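Local coordinates for protein BRIC1 (Synthetic construct, PDB 6FF6) that is a computationally designed repeat protein with a novel, corrugated helical architecture, and probably serves as a test of interface-driven design, at residues F130-E142 against L210-K224. Numbering follows the deposited sequence.
Sequences FFDMADVMLKVME and LETKDIMQEQLDAYK
F131 and L138 on helix segment 130-142 meet L220 and K224 on segment 210-224 as the two segments run antiparallel, their axes 10.2 Å apart at closest approach and 171° between directions. The apolar seam interlocks by knobs-into-holes. L220 wedges among F130, F131, A134 and D135: its CD1 lies 3.6 Å from CD1 of F131, in the plane of that ring and at its edge, while the small A134 leaves room for CD2. In return L138 fits among K213, M216, Q217 and L220, its CD2 3.7 Å from CE of M216. One face of the F131 ring carries a CH-pi contact from CA of K224, 3.9 Å from the ring centroid.

K224 suits this margin of the interface because its chain, extended beyond CG, runs past the phenyl ring to the aspartate beyond. There NZ forms a salt bridge with OD2 of D135 at 3.0 Å, on the syn side of the carboxylate. The other oxygen, OD1, accepts a nearly straight bond (163°) from NE2 of Q217, 3.0 Å away. With CG anti to the backbone N and a bend at chi2 (62°), Q217 also gives NE2 to OD1 of D221, so one amide bridges two carboxylates and probably eases their repulsion. At the other end K213 makes long ion pairs with E142 and D214.

M133 and M137 pack on helix 155-174. An apolar seam with a polar margin is characteristic of antiparallel helical-bundle packing, consistent with the four-helix bundle of the Hpt domain family, which this region matches.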
# COMPACT_ATOMS: atom_id res chain seq x y z
N PHE A 130 10.81 7.41 -0.32
CA PHE A 130 11.77 7.08 -1.37
C PHE A 130 12.96 8.00 -1.34
O PHE A 130 14.09 7.51 -1.36
CB PHE A 130 11.10 7.08 -2.76
CG PHE A 130 12.10 7.11 -3.91
CD1 PHE A 130 12.92 6.02 -4.18
CD2 PHE A 130 12.26 8.26 -4.68
CE1 PHE A 130 13.90 6.10 -5.18
CE2 PHE A 130 13.23 8.33 -5.68
CZ PHE A 130 14.03 7.24 -5.94
N PHE A 131 12.72 9.33 -1.32
CA PHE A 131 13.80 10.33 -1.32
C PHE A 131 14.78 10.09 -0.14
O PHE A 131 15.98 9.94 -0.35
CB PHE A 131 13.23 11.77 -1.38
CG PHE A 131 12.65 12.15 -2.74
CD1 PHE A 131 13.33 11.84 -3.92
CD2 PHE A 131 11.45 12.86 -2.83
CE1 PHE A 131 12.79 12.18 -5.18
CE2 PHE A 131 10.92 13.19 -4.08
CZ PHE A 131 11.59 12.85 -5.25
N ASP A 132 14.25 9.95 1.06
CA ASP A 132 14.99 9.64 2.28
C ASP A 132 15.77 8.31 2.14
O ASP A 132 16.97 8.28 2.42
CB ASP A 132 14.00 9.63 3.46
CG ASP A 132 14.39 8.88 4.72
OD1 ASP A 132 15.60 8.84 5.04
OD2 ASP A 132 13.48 8.34 5.38
N MET A 133 15.09 7.22 1.72
CA MET A 133 15.72 5.92 1.50
C MET A 133 16.89 6.00 0.50
O MET A 133 18.00 5.57 0.83
CB MET A 133 14.70 4.88 1.02
CG MET A 133 15.34 3.56 0.61
SD MET A 133 14.57 2.07 1.32
CE MET A 133 14.54 2.48 2.91
N ALA A 134 16.63 6.56 -0.71
CA ALA A 134 17.64 6.71 -1.77
C ALA A 134 18.85 7.51 -1.32
O ALA A 134 19.96 7.11 -1.63
CB ALA A 134 17.03 7.32 -3.04
N ASP A 135 18.64 8.63 -0.58
CA ASP A 135 19.71 9.46 0.01
C ASP A 135 20.68 8.56 0.81
O ASP A 135 21.91 8.66 0.62
CB ASP A 135 19.12 10.48 1.00
CG ASP A 135 18.53 11.73 0.41
OD1 ASP A 135 18.91 12.08 -0.71
OD2 ASP A 135 17.69 12.36 1.08
N VAL A 136 20.13 7.69 1.68
CA VAL A 136 20.90 6.77 2.53
C VAL A 136 21.63 5.70 1.72
O VAL A 136 22.83 5.46 1.96
CB VAL A 136 20.03 6.16 3.65
CG1 VAL A 136 20.84 5.19 4.50
CG2 VAL A 136 19.45 7.26 4.54
N MET A 137 20.95 5.08 0.74
CA MET A 137 21.56 4.07 -0.14
C MET A 137 22.76 4.60 -0.96
O MET A 137 23.70 3.84 -1.21
CB MET A 137 20.51 3.45 -1.05
CG MET A 137 19.69 2.42 -0.32
SD MET A 137 18.83 1.33 -1.47
CE MET A 137 18.42 -0.11 -0.38
N LEU A 138 22.75 5.89 -1.30
CA LEU A 138 23.83 6.50 -2.05
C LEU A 138 25.05 6.66 -1.17
O LEU A 138 26.19 6.43 -1.62
CB LEU A 138 23.38 7.84 -2.66
CG LEU A 138 22.36 7.72 -3.82
CD1 LEU A 138 21.75 9.05 -4.16
CD2 LEU A 138 22.98 7.07 -5.03
N LYS A 139 24.81 6.97 0.12
CA LYS A 139 25.87 7.08 1.14
C LYS A 139 26.53 5.74 1.35
O LYS A 139 27.76 5.65 1.39
CB LYS A 139 25.32 7.64 2.46
CG LYS A 139 25.15 9.15 2.47
CD LYS A 139 24.79 9.65 3.86
CE LYS A 139 24.54 11.14 3.89
NZ LYS A 139 24.34 11.64 5.28
N VAL A 140 25.72 4.68 1.44
CA VAL A 140 26.23 3.32 1.61
C VAL A 140 27.11 2.93 0.41
O VAL A 140 28.25 2.47 0.61
CB VAL A 140 25.10 2.31 1.91
CG1 VAL A 140 25.63 0.88 1.97
CG2 VAL A 140 24.38 2.66 3.21
N MET A 141 26.59 3.16 -0.83
CA MET A 141 27.27 2.89 -2.11
C MET A 141 28.62 3.59 -2.14
O MET A 141 29.63 2.93 -2.43
CB MET A 141 26.42 3.40 -3.28
CG MET A 141 25.36 2.43 -3.72
SD MET A 141 24.33 3.08 -5.09
CE MET A 141 25.33 2.65 -6.47
N GLU A 142 28.62 4.91 -1.81
CA GLU A 142 29.78 5.78 -1.75
C GLU A 142 30.91 5.18 -0.94
O GLU A 142 32.04 5.05 -1.42
CB GLU A 142 29.39 7.14 -1.17
CG GLU A 142 30.49 8.19 -1.27
CD GLU A 142 30.11 9.50 -0.62
OE1 GLU A 142 29.95 9.51 0.62
OE2 GLU A 142 29.97 10.51 -1.34
N LEU A 210 32.08 6.83 -8.28
CA LEU A 210 31.88 7.90 -7.29
C LEU A 210 31.26 9.14 -7.97
O LEU A 210 30.39 9.79 -7.39
CB LEU A 210 33.23 8.25 -6.61
CG LEU A 210 33.35 9.55 -5.75
CD1 LEU A 210 32.94 9.32 -4.30
CD2 LEU A 210 34.80 10.08 -5.76
N GLU A 211 31.71 9.44 -9.20
CA GLU A 211 31.24 10.56 -9.99
C GLU A 211 29.79 10.31 -10.37
O GLU A 211 28.95 11.22 -10.23
CB GLU A 211 32.12 10.72 -11.21
CG GLU A 211 32.20 12.14 -11.73
CD GLU A 211 33.18 12.29 -12.89
OE1 GLU A 211 33.20 11.40 -13.77
OE2 GLU A 211 33.92 13.30 -12.91
N THR A 212 29.47 9.05 -10.78
CA THR A 212 28.11 8.57 -11.09
C THR A 212 27.24 8.80 -9.85
O THR A 212 26.17 9.39 -9.99
CB THR A 212 28.10 7.09 -11.54
OG1 THR A 212 28.98 6.91 -12.63
CG2 THR A 212 26.74 6.63 -11.98
N LYS A 213 27.73 8.40 -8.62
CA LYS A 213 27.01 8.62 -7.36
C LYS A 213 26.60 10.10 -7.22
O LYS A 213 25.45 10.39 -6.97
CB LYS A 213 27.82 8.11 -6.13
CG LYS A 213 27.14 8.27 -4.75
CD LYS A 213 27.45 9.64 -4.10
CE LYS A 213 26.43 10.09 -3.06
NZ LYS A 213 26.56 11.55 -2.74
N ASP A 214 27.55 11.01 -7.40
CA ASP A 214 27.31 12.46 -7.31
C ASP A 214 26.21 12.92 -8.28
O ASP A 214 25.31 13.70 -7.89
CB ASP A 214 28.62 13.25 -7.51
CG ASP A 214 29.69 13.00 -6.44
OD1 ASP A 214 29.34 12.52 -5.33
OD2 ASP A 214 30.88 13.30 -6.70
N ILE A 215 26.27 12.42 -9.54
CA ILE A 215 25.30 12.72 -10.59
C ILE A 215 23.92 12.19 -10.17
O ILE A 215 22.91 12.89 -10.35
CB ILE A 215 25.73 12.15 -11.97
CG1 ILE A 215 27.07 12.74 -12.50
CG2 ILE A 215 24.61 12.27 -13.01
CD1 ILE A 215 27.16 14.26 -12.69
N MET A 216 23.86 10.95 -9.65
CA MET A 216 22.62 10.31 -9.21
C MET A 216 21.97 11.09 -8.06
O MET A 216 20.75 11.22 -8.03
CB MET A 216 22.86 8.85 -8.83
CG MET A 216 23.21 7.98 -10.03
SD MET A 216 23.55 6.22 -9.69
CE MET A 216 24.54 6.29 -8.32
N GLN A 217 22.79 11.67 -7.16
CA GLN A 217 22.33 12.51 -6.06
C GLN A 217 21.70 13.80 -6.59
O GLN A 217 20.65 14.22 -6.13
CB GLN A 217 23.49 12.85 -5.11
CG GLN A 217 23.02 13.55 -3.83
CD GLN A 217 22.09 12.70 -2.97
OE1 GLN A 217 22.45 11.60 -2.52
NE2 GLN A 217 20.87 13.18 -2.74
N GLU A 218 22.35 14.43 -7.59
CA GLU A 218 21.84 15.64 -8.25
C GLU A 218 20.53 15.32 -8.98
O GLU A 218 19.61 16.15 -8.97
CB GLU A 218 22.85 16.19 -9.25
CG GLU A 218 24.12 16.75 -8.63
CD GLU A 218 25.19 17.17 -9.63
OE1 GLU A 218 24.98 16.98 -10.86
OE2 GLU A 218 26.24 17.69 -9.19
N GLN A 219 20.45 14.11 -9.61
CA GLN A 219 19.25 13.65 -10.32
C GLN A 219 18.14 13.48 -9.29
O GLN A 219 17.06 14.03 -9.48
CB GLN A 219 19.49 12.34 -11.10
CG GLN A 219 20.29 12.51 -12.38
CD GLN A 219 20.80 11.20 -12.92
OE1 GLN A 219 20.60 10.14 -12.33
NE2 GLN A 219 21.49 11.23 -14.02
N LEU A 220 18.44 12.82 -8.16
CA LEU A 220 17.52 12.65 -7.04
C LEU A 220 17.02 14.01 -6.49
O LEU A 220 15.81 14.24 -6.40
CB LEU A 220 18.18 11.81 -5.96
CG LEU A 220 17.27 11.36 -4.84
CD1 LEU A 220 16.23 10.33 -5.36
CD2 LEU A 220 18.07 10.94 -3.57
N ASP A 221 17.95 14.94 -6.24
CA ASP A 221 17.69 16.30 -5.77
C ASP A 221 16.81 17.13 -6.72
O ASP A 221 15.93 17.85 -6.26
CB ASP A 221 19.01 17.03 -5.46
CG ASP A 221 19.76 16.49 -4.25
OD1 ASP A 221 19.19 15.65 -3.50
OD2 ASP A 221 20.93 16.89 -4.05
N ALA A 222 17.05 17.01 -8.04
CA ALA A 222 16.23 17.71 -9.03
C ALA A 222 14.79 17.23 -8.87
O ALA A 222 13.91 18.07 -8.68
CB ALA A 222 16.73 17.41 -10.43
N TYR A 223 14.56 15.90 -8.87
CA TYR A 223 13.22 15.33 -8.69
C TYR A 223 12.63 15.70 -7.31
O TYR A 223 11.42 15.94 -7.21
CB TYR A 223 13.20 13.80 -8.82
CG TYR A 223 13.76 13.19 -10.08
CD1 TYR A 223 13.20 13.47 -11.32
CD2 TYR A 223 14.75 12.22 -10.02
CE1 TYR A 223 13.66 12.85 -12.47
CE2 TYR A 223 15.25 11.63 -11.18
CZ TYR A 223 14.70 11.94 -12.40
OH TYR A 223 15.14 11.33 -13.54
N LYS A 224 13.49 15.77 -6.26
CA LYS A 224 13.09 16.13 -4.90
C LYS A 224 12.49 17.54 -4.88
O LYS A 224 11.52 17.78 -4.17
CB LYS A 224 14.28 16.03 -3.93
CG LYS A 224 13.92 15.87 -2.47
CD LYS A 224 15.18 15.63 -1.63
CE LYS A 224 14.89 15.24 -0.19
NZ LYS A 224 16.12 14.82 0.53